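PDB 1M72: caspase-1 from Spodoptera frugiperda, which probably acts as a cysteine endopeptidase in the caspase cascade that executes apoptosis, cleaving targets such as baculovirus p35 and the nuclear immunophilin FKBP46. Local coordinates for residues M16-D19 and R20-Y24; F43-H46 and S47-S50; D59-S62 and K63-K66; T119-P123 and D124-Y128; R219-L222 and T223-F227. All blocks are in the same frame, centred on the assembly; numbering follows the deposited sequence.

Contact 1: M16-D19 and R20-Y24; sequences MPVD and RNAPY
Asp19 OD2 and the backbone N of Asn21 are joined through one water, which donates to Asp19 OD2 at 2.9 Å and accepts from Asn21 N at 3.2 Å. The carboxylate faces the turn because Asp19 CG stands between its own N and carbonyl carbon (chi1 59°), which brings the acid alongside the chain that follows. Its other oxygen, Asp19 OD1, rests 3.6 Å from the methyl carbon Ala22 CB.

The water spans part of a type I beta turn from Asp19 to Ala22. Its closing bond runs from Ala22 N to Asp19 O, 3.2 Å long and nearly straight at the hydrogen (172°), although the donor stands well above the carbonyl plane. The water thus reaches the NH of Asn21, the second of the turn's two central residues, while the turn bond takes the NH of Ala22.

Apolar contact is modest: Val18 CG2, the branch anti to the backbone N, meets Ala22 CB at 3.7 Å and approaches Tyr24 O at 3.8 Å. At the outer corner, Arg20 NE gives a weak bond to Asn21 OD1 (3.4 Å), the oxygen lying in the guanidinium plane at its edge. The stronger partner of Arg20 is Asp235 of the second subunit, a salt bridge through NH2.

The turn occupies the surface loop between strands 14-15 and 31-39. Val18 O is hydrogen-bonded to Tyr174 OH of strand 173-176, and Pro23 packs on Phe227 from helix 221-235 of the second subunit.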
loop_
_atom_site.group_PDB
_atom_site.type_symbol
_atom_site.label_atom_id
_atom_site.label_comp_id
_atom_site.label_asym_id
_atom_site.label_seq_id
_atom_site.Cartn_x
_atom_site.Cartn_y
_atom_site.Cartn_z
ATOM N N MET C 16 18.168 -11.555 15.378
ATOM C CA MET C 16 17.914 -11.848 13.989
ATOM C C MET C 16 16.891 -13.012 13.934
ATOM O O MET C 16 17.172 -14.118 14.377
ATOM C CB MET C 16 19.250 -12.233 13.338
ATOM C CG MET C 16 19.162 -12.593 11.876
ATOM S SD MET C 16 20.744 -13.172 11.173
ATOM C CE MET C 16 21.835 -11.935 11.903
ATOM N N PRO C 17 15.676 -12.766 13.410
ATOM C CA PRO C 17 14.640 -13.814 13.323
ATOM C C PRO C 17 14.712 -14.682 12.080
ATOM O O PRO C 17 14.063 -15.710 12.011
ATOM C CB PRO C 17 13.341 -13.022 13.344
ATOM C CG PRO C 17 13.702 -11.845 12.518
ATOM C CD PRO C 17 15.112 -11.452 13.061
ATOM N N VAL C 18 15.502 -14.264 11.101
ATOM C CA VAL C 18 15.597 -14.990 9.853
ATOM C C VAL C 18 16.848 -14.469 9.137
ATOM O O VAL C 18 17.256 -13.317 9.356
ATOM C CB VAL C 18 14.290 -14.739 9.061
ATOM C CG1 VAL C 18 14.206 -13.282 8.609
ATOM C CG2 VAL C 18 14.161 -15.717 7.940
ATOM N N ASP C 19 17.485 -15.287 8.305
ATOM C CA ASP C 19 18.707 -14.812 7.670
ATOM C C ASP C 19 18.508 -13.638 6.730
ATOM O O ASP C 19 17.434 -13.421 6.145
ATOM C CB ASP C 19 19.458 -15.932 6.969
ATOM C CG ASP C 19 18.644 -16.591 5.927
ATOM O OD1 ASP C 19 17.613 -17.210 6.302
ATOM O OD2 ASP C 19 19.024 -16.491 4.730
ATOM N N ARG C 20 19.576 -12.885 6.575
ATOM C CA ARG C 20 19.510 -11.682 5.808
ATOM C C ARG C 20 18.758 -11.692 4.488
ATOM O O ARG C 20 17.881 -10.832 4.258
ATOM C CB ARG C 20 20.919 -11.157 5.601
ATOM C CG ARG C 20 20.966 -9.801 4.944
ATOM C CD ARG C 20 22.331 -9.552 4.374
ATOM N NE ARG C 20 22.245 -8.640 3.251
ATOM C CZ ARG C 20 22.778 -7.437 3.263
ATOM N NH1 ARG C 20 23.437 -7.045 4.352
ATOM N NH2 ARG C 20 22.640 -6.627 2.215
ATOM N N ASN C 21 19.087 -12.646 3.617
ATOM C CA ASN C 21 18.477 -12.711 2.286
ATOM C C ASN C 21 17.340 -13.693 2.078
ATOM O O ASN C 21 17.049 -14.059 0.949
ATOM C CB ASN C 21 19.553 -13.003 1.252
ATOM C CG ASN C 21 20.710 -12.050 1.360
ATOM O OD1 ASN C 21 20.526 -10.836 1.298
ATOM N ND2 ASN C 21 21.916 -12.585 1.542
ATOM N N ALA C 22 16.696 -14.127 3.147
ATOM C CA ALA C 22 15.606 -15.067 2.972
ATOM C C ALA C 22 14.444 -14.437 2.190
ATOM O O ALA C 22 14.125 -13.267 2.369
ATOM C CB ALA C 22 15.106 -15.559 4.355
ATOM N N PRO C 23 13.860 -15.193 1.248
ATOM C CA PRO C 23 12.720 -14.674 0.481
ATOM C C PRO C 23 11.465 -14.690 1.361
ATOM O O PRO C 23 10.530 -13.931 1.125
ATOM C CB PRO C 23 12.586 -15.655 -0.697
ATOM C CG PRO C 23 13.337 -16.892 -0.251
ATOM C CD PRO C 23 14.501 -16.326 0.544
ATOM N N TYR C 24 11.445 -15.526 2.391
ATOM C CA TYR C 24 10.252 -15.614 3.251
ATOM C C TYR C 24 10.505 -15.218 4.687
ATOM O O TYR C 24 11.616 -15.374 5.155
ATOM C CB TYR C 24 9.687 -17.045 3.269
ATOM C CG TYR C 24 9.117 -17.463 1.966
ATOM C CD1 TYR C 24 9.943 -17.928 0.929
ATOM C CD2 TYR C 24 7.761 -17.296 1.716
ATOM C CE1 TYR C 24 9.425 -18.211 -0.337
ATOM C CE2 TYR C 24 7.226 -17.561 0.461
ATOM C CZ TYR C 24 8.059 -18.015 -0.564
ATOM O OH TYR C 24 7.501 -18.214 -1.811
HETATM O O HOH W 1 21.311 -14.998 3.747
#

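Contact 2: F43-H46 and S47-S50; sequences FDIH and SLKS
Ile45 and Leu48 are the ends of a type I beta turn, and the backbone bond from Leu48 N to Ile45 O closes it at 3.0 Å with an N-H...O angle of 163°. The donor sits above the carbonyl plane.

Water supplies the second polar link. One molecule accepts from Phe43 N at 2.8 Å and donates to Leu48 O at 3.3 Å, bridging the two arms beyond the turn; a further bond with Ser50 OG is weak.

The apolar contacts centre on Leu48. Ile45 and Leu48 lie side by side and point the same way, with Ile45 CG2 3.8 Å from Leu48 CG and the two CD1 methyls, of Ile45 and Leu48, also 3.8 Å apart. Phe43 crosses Leu48 at a slant: Phe43 CD2 lies 3.9 Å from Leu48 CD1. Leu48 CG, anti to its carbonyl carbon (chi1 -63°), carries the isobutyl group back over the first arm. All three side chains also touch Tyr115 of strand 113-115.

Phe43 meets the ring of His108, an active-site residue by similarity, and Lys49 O accepts a hydrogen bond from His108 NE2, much as a main-chain carbonyl does in other caspases. Turn bond, bridging water and apolar cluster thus help shape the loop, together with strand 113-115 and Lys117, which bonds to the backbone of Asp44; the loop offers one carbonyl and one ring to the probable catalytic histidine.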
loop_
_atom_site.group_PDB
_atom_site.type_symbol
_atom_site.label_atom_id
_atom_site.label_comp_id
_atom_site.label_asym_id
_atom_site.label_seq_id
_atom_site.Cartn_x
_atom_site.Cartn_y
_atom_site.Cartn_z
ATOM N N PHE C 43 -21.294 3.842 20.476
ATOM C CA PHE C 43 -20.504 5.029 20.766
ATOM C C PHE C 43 -21.171 6.045 21.689
ATOM O O PHE C 43 -22.378 6.243 21.606
ATOM C CB PHE C 43 -20.160 5.726 19.442
ATOM C CG PHE C 43 -19.474 4.817 18.445
ATOM C CD1 PHE C 43 -20.214 3.904 17.686
ATOM C CD2 PHE C 43 -18.070 4.797 18.352
ATOM C CE1 PHE C 43 -19.569 2.968 16.856
ATOM C CE2 PHE C 43 -17.423 3.879 17.528
ATOM C CZ PHE C 43 -18.170 2.952 16.776
ATOM N N ASP C 44 -20.370 6.698 22.539
ATOM C CA ASP C 44 -20.861 7.735 23.443
ATOM C C ASP C 44 -20.793 9.082 22.735
ATOM O O ASP C 44 -20.753 10.113 23.382
ATOM C CB ASP C 44 -20.038 7.814 24.740
ATOM C CG ASP C 44 -20.080 6.517 25.551
ATOM O OD1 ASP C 44 -21.062 5.753 25.423
ATOM O OD2 ASP C 44 -19.130 6.278 26.327
ATOM N N ILE C 45 -20.776 9.050 21.402
ATOM C CA ILE C 45 -20.765 10.235 20.541
ATOM C C ILE C 45 -22.150 10.270 19.861
ATOM O O ILE C 45 -22.496 9.401 19.022
ATOM C CB ILE C 45 -19.664 10.117 19.490
ATOM C CG1 ILE C 45 -18.292 10.146 20.209
ATOM C CG2 ILE C 45 -19.825 11.224 18.450
ATOM C CD1 ILE C 45 -17.216 9.261 19.572
ATOM N N HIS C 46 -22.950 11.269 20.233
ATOM C CA HIS C 46 -24.312 11.361 19.729
ATOM C C HIS C 46 -24.530 11.236 18.219
ATOM O O HIS C 46 -25.549 10.704 17.809
ATOM C CB HIS C 46 -24.984 12.647 20.244
ATOM C CG HIS C 46 -26.416 12.793 19.817
ATOM N ND1 HIS C 46 -27.421 11.956 20.261
ATOM C CD2 HIS C 46 -27.002 13.651 18.945
ATOM C CE1 HIS C 46 -28.560 12.289 19.679
ATOM N NE2 HIS C 46 -28.334 13.313 18.874
ATOM N N SER C 47 -23.595 11.692 17.398
ATOM C CA SER C 47 -23.786 11.644 15.952
ATOM C C SER C 47 -23.450 10.313 15.275
ATOM O O SER C 47 -23.643 10.141 14.060
ATOM C CB SER C 47 -22.964 12.758 15.302
ATOM O OG SER C 47 -21.607 12.687 15.728
ATOM N N LEU C 48 -22.945 9.382 16.071
ATOM C CA LEU C 48 -22.551 8.094 15.566
ATOM C C LEU C 48 -23.568 7.000 15.899
ATOM O O LEU C 48 -23.868 6.701 17.078
ATOM C CB LEU C 48 -21.155 7.721 16.122
ATOM C CG LEU C 48 -19.951 8.599 15.755
ATOM C CD1 LEU C 48 -18.643 7.995 16.273
ATOM C CD2 LEU C 48 -19.904 8.700 14.276
ATOM N N LYS C 49 -24.077 6.385 14.842
ATOM C CA LYS C 49 -25.053 5.310 14.977
ATOM C C LYS C 49 -24.358 3.993 15.330
ATOM O O LYS C 49 -23.147 3.849 15.140
ATOM C CB LYS C 49 -25.846 5.207 13.668
ATOM C CG LYS C 49 -26.692 6.467 13.446
ATOM C CD LYS C 49 -27.451 6.490 12.097
ATOM C CE LYS C 49 -26.528 6.741 10.920
ATOM N NZ LYS C 49 -27.279 7.316 9.771
ATOM N N SER C 50 -25.102 3.037 15.862
ATOM C CA SER C 50 -24.488 1.767 16.196
ATOM C C SER C 50 -24.058 0.984 14.947
ATOM O O SER C 50 -24.636 1.108 13.854
ATOM C CB SER C 50 -25.399 0.955 17.099
ATOM O OG SER C 50 -25.275 1.467 18.417
HETATM O O HOH W 2 -23.751 4.285 19.279
#

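Contact 3: D59-S62 and K63-K66; sequences DNLS and KVLK
Leu61 O accepts from Leu65 N at 2.9 Å, one of four consecutive i to i+4 bonds that run through this part of helix 54-67. The others are Lys63 N to Asp59 O (2.9 Å), Val64 N to Asn60 O (3.1 Å) and Lys66 N to Ser62 O (3.1 Å). The first three have N-H...O angles of 156° to 167°, while the last is more bent at 142°. Through these bonds the four amides of residues 63-66 and the four carbonyls of residues 59-62 satisfy one another.

Among the side chains, Ser62 OG is in hydrogen-bonding contact with a water at 3.2 Å, and the same water weakly accepts from Lys66 NZ. Lys66 reaches it by running extended beyond CG, laying its CE 3.6 Å from Ser62 OG. Asn60 OD1 has a partner on another helix, Arg213 NH2 of helix 203-215.

The buried side is aliphatic. Leu61 and Leu65 lean across each other at a slant, and the pair Leu61 CG to Leu65 CD1 is tighter than usual at 3.5 Å. Leu61 CG is anti to its backbone N, whereas Leu65 CG is anti to its carbonyl carbon, and the two isobutyl groups converge toward strands 31-39 and 98-106.

The helix is the crossover of the beta-alpha-beta unit formed with strands 31-39 and 70-76. Its chemistry is accordingly divided: leucines press on the sheet with backbone polarity cancelled internally, while lysine ammonium groups remain on the solvent side.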
loop_
_atom_site.group_PDB
_atom_site.type_symbol
_atom_site.label_atom_id
_atom_site.label_comp_id
_atom_site.label_asym_id
_atom_site.label_seq_id
_atom_site.Cartn_x
_atom_site.Cartn_y
_atom_site.Cartn_z
ATOM N N ASP C 59 -16.455 -12.030 15.278
ATOM C CA ASP C 59 -16.513 -13.470 15.513
ATOM C C ASP C 59 -15.815 -14.231 14.413
ATOM O O ASP C 59 -15.035 -15.148 14.644
ATOM C CB ASP C 59 -17.965 -13.960 15.555
ATOM C CG ASP C 59 -18.682 -13.556 16.833
ATOM O OD1 ASP C 59 -17.999 -13.233 17.831
ATOM O OD2 ASP C 59 -19.936 -13.584 16.840
ATOM N N ASN C 60 -16.159 -13.857 13.202
ATOM C CA ASN C 60 -15.597 -14.455 12.007
ATOM C C ASN C 60 -14.048 -14.297 11.957
ATOM O O ASN C 60 -13.334 -15.244 11.700
ATOM C CB ASN C 60 -16.273 -13.741 10.837
ATOM C CG ASN C 60 -16.075 -14.416 9.508
ATOM O OD1 ASN C 60 -15.499 -15.524 9.402
ATOM N ND2 ASN C 60 -16.570 -13.745 8.450
ATOM N N LEU C 61 -13.528 -13.103 12.228
ATOM C CA LEU C 61 -12.080 -12.897 12.135
ATOM C C LEU C 61 -11.367 -13.657 13.267
ATOM O O LEU C 61 -10.328 -14.273 13.083
ATOM C CB LEU C 61 -11.753 -11.389 12.176
ATOM C CG LEU C 61 -10.261 -11.059 12.060
ATOM C CD1 LEU C 61 -9.694 -11.537 10.706
ATOM C CD2 LEU C 61 -10.061 -9.582 12.226
ATOM N N SER C 62 -11.951 -13.586 14.443
ATOM C CA SER C 62 -11.424 -14.278 15.597
ATOM C C SER C 62 -11.332 -15.784 15.300
ATOM O O SER C 62 -10.326 -16.421 15.582
ATOM C CB SER C 62 -12.356 -14.040 16.794
ATOM O OG SER C 62 -12.011 -14.885 17.876
ATOM N N LYS C 63 -12.388 -16.349 14.722
ATOM C CA LYS C 63 -12.379 -17.766 14.429
ATOM C C LYS C 63 -11.307 -18.181 13.410
ATOM O O LYS C 63 -10.594 -19.182 13.603
ATOM C CB LYS C 63 -13.753 -18.215 13.931
ATOM C CG LYS C 63 -13.761 -19.636 13.375
ATOM C CD LYS C 63 -15.190 -20.241 13.271
ATOM C CE LYS C 63 -15.137 -21.702 12.723
ATOM N NZ LYS C 63 -16.460 -22.404 12.764
ATOM N N VAL C 64 -11.190 -17.438 12.320
ATOM C CA VAL C 64 -10.191 -17.826 11.355
ATOM C C VAL C 64 -8.759 -17.590 11.867
ATOM O O VAL C 64 -7.875 -18.411 11.631
ATOM C CB VAL C 64 -10.423 -17.155 9.988
ATOM C CG1 VAL C 64 -10.029 -15.648 10.042
ATOM C CG2 VAL C 64 -9.635 -17.923 8.924
ATOM N N LEU C 65 -8.519 -16.503 12.593
ATOM C CA LEU C 65 -7.182 -16.268 13.104
ATOM C C LEU C 65 -6.773 -17.348 14.147
ATOM O O LEU C 65 -5.591 -17.656 14.306
ATOM C CB LEU C 65 -7.079 -14.855 13.686
ATOM C CG LEU C 65 -7.389 -13.744 12.671
ATOM C CD1 LEU C 65 -7.338 -12.393 13.352
ATOM C CD2 LEU C 65 -6.377 -13.796 11.514
ATOM N N LYS C 66 -7.734 -17.941 14.840
ATOM C CA LYS C 66 -7.396 -18.981 15.803
ATOM C C LYS C 66 -6.936 -20.219 15.052
ATOM O O LYS C 66 -5.955 -20.846 15.425
ATOM C CB LYS C 66 -8.602 -19.331 16.693
ATOM C CG LYS C 66 -8.817 -18.354 17.799
ATOM C CD LYS C 66 -10.119 -18.619 18.553
ATOM C CE LYS C 66 -10.321 -17.529 19.603
ATOM N NZ LYS C 66 -11.500 -17.747 20.484
HETATM O O HOH W 3 -12.106 -14.415 20.992
#

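Contact 4: T119-P123 and D124-Y128; sequences THYKP and DNLWY
Lys122 O takes a hydrogen bond from Asn125 N at 2.8 Å (N-H...O 155°), closing a type I beta turn, and one residue on Pro123 O repeats the pattern with Leu126 N at 2.8 Å. Asn125 also folds back on the turn, its CB 3.1 Å from Lys122 O and its ND2 3.7 Å from Lys122 CB.

This turn carries the chain from strand 120-121, the edge of the small antiparallel sheet with 113-115 and 109-110, into a short helical segment of the caspase domain around residues 125-128, where Trp127 N bonds only weakly to Asp124 O.

Aromatic contacts flank the bonds. Trp127 CG lies between its backbone N and carbonyl carbon, turning the indole back so that Pro123 O stands 3.5 Å above one face, displaced toward the rim. Pro123 CB adds an apolar contact with Trp127 CH2 at 4.0 Å. Tyr121 meets Leu126 at about a right angle, Leu126 CG being near the ring plane at the edge, 4.2 Å from Tyr121 CE1. Trp127 rests on Phe182, Ile184 and Phe186 of strand 182-186, while Tyr121 and Leu126 both touch Val105 of strand 98-106.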
loop_
_atom_site.group_PDB
_atom_site.type_symbol
_atom_site.label_atom_id
_atom_site.label_comp_id
_atom_site.label_asym_id
_atom_site.label_seq_id
_atom_site.Cartn_x
_atom_site.Cartn_y
_atom_site.Cartn_z
ATOM N N THR C 119 -13.967 9.142 21.815
ATOM C CA THR C 119 -13.480 10.212 20.959
ATOM C C THR C 119 -12.621 9.605 19.857
ATOM O O THR C 119 -12.512 8.391 19.795
ATOM C CB THR C 119 -12.678 11.259 21.812
ATOM O OG1 THR C 119 -12.231 12.331 20.973
ATOM C CG2 THR C 119 -11.481 10.583 22.520
ATOM N N HIS C 120 -12.035 10.425 18.986
ATOM C CA HIS C 120 -11.231 9.891 17.876
ATOM C C HIS C 120 -9.713 10.019 18.062
ATOM O O HIS C 120 -9.239 10.810 18.863
ATOM C CB HIS C 120 -11.609 10.601 16.581
ATOM C CG HIS C 120 -11.428 12.075 16.663
ATOM N ND1 HIS C 120 -10.200 12.680 16.492
ATOM C CD2 HIS C 120 -12.281 13.053 17.052
ATOM C CE1 HIS C 120 -10.302 13.965 16.779
ATOM N NE2 HIS C 120 -11.554 14.215 17.125
ATOM N N TYR C 121 -8.967 9.219 17.314
ATOM C CA TYR C 121 -7.515 9.251 17.356
ATOM C C TYR C 121 -7.007 9.000 15.929
ATOM O O TYR C 121 -7.786 8.627 15.009
ATOM C CB TYR C 121 -6.992 8.187 18.311
ATOM C CG TYR C 121 -7.437 6.808 17.944
ATOM C CD1 TYR C 121 -6.641 5.981 17.152
ATOM C CD2 TYR C 121 -8.670 6.324 18.368
ATOM C CE1 TYR C 121 -7.065 4.681 16.792
ATOM C CE2 TYR C 121 -9.102 5.035 18.014
ATOM C CZ TYR C 121 -8.288 4.223 17.225
ATOM O OH TYR C 121 -8.727 2.969 16.883
ATOM N N LYS C 122 -5.714 9.249 15.730
ATOM C CA LYS C 122 -5.116 9.040 14.436
ATOM C C LYS C 122 -4.771 7.569 14.268
ATOM O O LYS C 122 -4.188 6.950 15.153
ATOM C CB LYS C 122 -3.848 9.892 14.270
ATOM C CG LYS C 122 -4.142 11.386 14.179
ATOM C CD LYS C 122 -2.873 12.168 13.860
ATOM C CE LYS C 122 -3.077 13.717 14.034
ATOM N NZ LYS C 122 -4.024 14.314 13.031
ATOM N N PRO C 123 -5.132 6.996 13.115
ATOM C CA PRO C 123 -4.870 5.587 12.781
ATOM C C PRO C 123 -3.386 5.220 13.045
ATOM O O PRO C 123 -3.099 4.111 13.531
ATOM C CB PRO C 123 -5.207 5.513 11.289
ATOM C CG PRO C 123 -6.137 6.659 11.080
ATOM C CD PRO C 123 -5.657 7.739 11.956
ATOM N N ASP C 124 -2.469 6.149 12.723
ATOM C CA ASP C 124 -1.015 5.975 12.923
ATOM C C ASP C 124 -0.692 5.544 14.355
ATOM O O ASP C 124 0.352 4.925 14.623
ATOM C CB ASP C 124 -0.257 7.276 12.624
ATOM C CG ASP C 124 -0.367 7.677 11.165
ATOM O OD1 ASP C 124 0.702 7.835 10.521
ATOM O OD2 ASP C 124 -1.525 7.821 10.659
ATOM N N ASN C 125 -1.583 5.887 15.273
ATOM C CA ASN C 125 -1.368 5.483 16.630
ATOM C C ASN C 125 -1.309 3.978 16.780
ATOM O O ASN C 125 -0.642 3.512 17.686
ATOM C CB ASN C 125 -2.485 5.966 17.528
ATOM C CG ASN C 125 -2.447 7.460 17.778
ATOM O OD1 ASN C 125 -3.053 7.908 18.733
ATOM N ND2 ASN C 125 -1.787 8.229 16.911
ATOM N N LEU C 126 -2.002 3.221 15.919
ATOM C CA LEU C 126 -2.024 1.759 16.044
ATOM C C LEU C 126 -0.657 1.059 15.822
ATOM O O LEU C 126 -0.326 0.111 16.526
ATOM C CB LEU C 126 -3.100 1.162 15.099
ATOM C CG LEU C 126 -4.498 1.664 15.445
ATOM C CD1 LEU C 126 -5.376 1.540 14.210
ATOM C CD2 LEU C 126 -5.073 0.923 16.747
ATOM N N TRP C 127 0.119 1.556 14.866
ATOM C CA TRP C 127 1.406 0.987 14.532
ATOM C C TRP C 127 2.642 1.775 15.030
ATOM O O TRP C 127 3.776 1.246 15.014
ATOM C CB TRP C 127 1.464 0.774 13.010
ATOM C CG TRP C 127 1.112 1.965 12.146
ATOM C CD1 TRP C 127 1.949 2.993 11.766
ATOM C CD2 TRP C 127 -0.150 2.213 11.480
ATOM N NE1 TRP C 127 1.284 3.843 10.904
ATOM C CE2 TRP C 127 0.001 3.390 10.721
ATOM C CE3 TRP C 127 -1.388 1.541 11.453
ATOM C CZ2 TRP C 127 -1.047 3.925 9.939
ATOM C CZ3 TRP C 127 -2.427 2.072 10.676
ATOM C CH2 TRP C 127 -2.247 3.259 9.929
ATOM N N TYR C 128 2.414 2.998 15.523
ATOM C CA TYR C 128 3.487 3.847 16.009
ATOM C C TYR C 128 4.449 3.145 16.977
ATOM O O TYR C 128 5.680 3.227 16.804
ATOM C CB TYR C 128 2.897 5.089 16.704
ATOM C CG TYR C 128 3.914 5.949 17.427
ATOM C CD1 TYR C 128 4.786 6.807 16.716
ATOM C CD2 TYR C 128 4.025 5.893 18.827
ATOM C CE1 TYR C 128 5.755 7.594 17.406
ATOM C CE2 TYR C 128 4.969 6.664 19.512
ATOM C CZ TYR C 128 5.821 7.499 18.803
ATOM O OH TYR C 128 6.731 8.233 19.501
#

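Contact 5: R219-L222 and T223-F227; sequences RDIL and TLLTF
Arg219 sends its side chain along the first turn of helix 221-235, crossing Thr223 and then Phe227. From CB, which points toward the helix, the chain runs to Arg219 CG, 3.8 Å from Thr223 CG2, and to Arg219 CD, 3.8 Å from Leu224 CA. A bend at chi3 (-72°) then turns the chain toward Phe227, with Arg219 CZ 3.9 Å from Phe227 CD1. At the tip, Arg219 NH1 comes within 3.4 Å of Phe227 CD1. Phe227 CE1 lies over one guanidinium face, off toward its rim, and the two planes are 65° apart, so the groups are not stacked. NH1 also has a long, weak ion pair with Glu211 of helix 203-215.

Asp220 is the N-cap. Asp220 OD1 accepts from Thr223 N at 3.1 Å, approached from above the carboxylate plane, while Asp220 OD2 accepts from Thr223 OG1 at 2.7 Å on the syn side. Asp220 O then begins the helical bonding, taking Leu224 N at 2.8 Å.

Thr223 thus answers both carboxylate oxygens, one through backbone and one through hydroxyl. This fixes the acid's rotation at the helix start, where its negative charge would probably be favoured by the helix dipole.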
loop_
_atom_site.group_PDB
_atom_site.type_symbol
_atom_site.label_atom_id
_atom_site.label_comp_id
_atom_site.label_asym_id
_atom_site.label_seq_id
_atom_site.Cartn_x
_atom_site.Cartn_y
_atom_site.Cartn_z
ATOM N N ARG C 219 -1.022 -19.384 0.818
ATOM C CA ARG C 219 -0.815 -18.293 -0.116
ATOM C C ARG C 219 -0.100 -17.124 0.545
ATOM O O ARG C 219 -0.336 -16.863 1.718
ATOM C CB ARG C 219 -2.187 -17.917 -0.630
ATOM C CG ARG C 219 -2.303 -16.724 -1.479
ATOM C CD ARG C 219 -3.692 -16.747 -2.088
ATOM N NE ARG C 219 -3.786 -17.800 -3.091
ATOM C CZ ARG C 219 -4.898 -18.182 -3.719
ATOM N NH1 ARG C 219 -6.079 -17.611 -3.463
ATOM N NH2 ARG C 219 -4.809 -19.141 -4.637
ATOM N N ASP C 220 0.794 -16.435 -0.178
ATOM C CA ASP C 220 1.458 -15.291 0.432
ATOM C C ASP C 220 0.433 -14.134 0.621
ATOM O O ASP C 220 -0.542 -13.989 -0.157
ATOM C CB ASP C 220 2.692 -14.872 -0.366
ATOM C CG ASP C 220 2.364 -14.009 -1.566
ATOM O OD1 ASP C 220 2.204 -12.778 -1.375
ATOM O OD2 ASP C 220 2.265 -14.575 -2.689
ATOM N N ILE C 221 0.674 -13.366 1.685
ATOM C CA ILE C 221 -0.191 -12.295 2.147
ATOM C C ILE C 221 -0.578 -11.281 1.068
ATOM O O ILE C 221 -1.769 -10.971 0.903
ATOM C CB ILE C 221 0.438 -11.605 3.454
ATOM C CG1 ILE C 221 -0.661 -10.923 4.286
ATOM C CG2 ILE C 221 1.445 -10.524 3.079
ATOM C CD1 ILE C 221 -1.860 -11.765 4.484
ATOM N N LEU C 222 0.398 -10.792 0.305
ATOM C CA LEU C 222 0.065 -9.842 -0.750
ATOM C C LEU C 222 -0.868 -10.468 -1.810
ATOM O O LEU C 222 -1.859 -9.849 -2.192
ATOM C CB LEU C 222 1.344 -9.239 -1.357
ATOM C CG LEU C 222 2.045 -8.347 -0.294
ATOM C CD1 LEU C 222 3.173 -7.562 -0.924
ATOM C CD2 LEU C 222 1.034 -7.365 0.361
ATOM N N THR C 223 -0.601 -11.716 -2.216
ATOM C CA THR C 223 -1.438 -12.377 -3.214
ATOM C C THR C 223 -2.832 -12.604 -2.675
ATOM O O THR C 223 -3.844 -12.461 -3.378
ATOM C CB THR C 223 -0.842 -13.716 -3.629
ATOM O OG1 THR C 223 0.407 -13.479 -4.300
ATOM C CG2 THR C 223 -1.800 -14.467 -4.553
ATOM N N LEU C 224 -2.867 -12.934 -1.401
ATOM C CA LEU C 224 -4.112 -13.189 -0.699
ATOM C C LEU C 224 -4.965 -11.908 -0.619
ATOM O O LEU C 224 -6.145 -11.945 -0.881
ATOM C CB LEU C 224 -3.786 -13.697 0.696
ATOM C CG LEU C 224 -4.985 -14.302 1.401
ATOM C CD1 LEU C 224 -4.532 -15.599 2.132
ATOM C CD2 LEU C 224 -5.597 -13.274 2.344
ATOM N N LEU C 225 -4.340 -10.786 -0.240
ATOM C CA LEU C 225 -5.052 -9.529 -0.142
ATOM C C LEU C 225 -5.424 -9.034 -1.548
ATOM O O LEU C 225 -6.380 -8.278 -1.688
ATOM C CB LEU C 225 -4.226 -8.499 0.658
ATOM C CG LEU C 225 -4.195 -8.851 2.164
ATOM C CD1 LEU C 225 -3.333 -7.869 2.987
ATOM C CD2 LEU C 225 -5.651 -8.889 2.663
ATOM N N THR C 226 -4.695 -9.480 -2.588
ATOM C CA THR C 226 -5.062 -9.100 -3.945
ATOM C C THR C 226 -6.436 -9.746 -4.237
ATOM O O THR C 226 -7.345 -9.092 -4.744
ATOM C CB THR C 226 -4.074 -9.598 -4.961
ATOM O OG1 THR C 226 -2.877 -8.825 -4.868
ATOM C CG2 THR C 226 -4.634 -9.458 -6.360
ATOM N N PHE C 227 -6.606 -11.019 -3.880
ATOM C CA PHE C 227 -7.880 -11.646 -4.115
ATOM C C PHE C 227 -8.957 -11.149 -3.150
ATOM O O PHE C 227 -10.151 -11.197 -3.457
ATOM C CB PHE C 227 -7.721 -13.177 -4.108
ATOM C CG PHE C 227 -6.856 -13.690 -5.258
ATOM C CD1 PHE C 227 -5.837 -14.623 -5.027
ATOM C CD2 PHE C 227 -6.985 -13.120 -6.542
ATOM C CE1 PHE C 227 -4.959 -14.955 -6.039
ATOM C CE2 PHE C 227 -6.097 -13.445 -7.589
ATOM C CZ PHE C 227 -5.077 -14.362 -7.333
#

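How the contacts relate
Contacts 1 and 2 are surface turns in loops, on opposite sides of the chain's centre, and each supplements its single turn bond with a bridging water. Contacts 3, 4 and 5 are partly buried: 3 and 5 lie within helices, where main-chain bonds form a series and leucines face the core, while contact 4 joins a small-sheet strand to a short helix with aromatic packing. Helix 203-215 is shared by contacts 3 and 5, strand 113-115 by contacts 2 and 4, which touch through Ile45 CD1 and Thr119 N. Contacts 1 and 5 both meet the second subunit, with Pro23 of one subunit packing on Phe227 of the other; only contact 2 reaches the probable catalytic histidine.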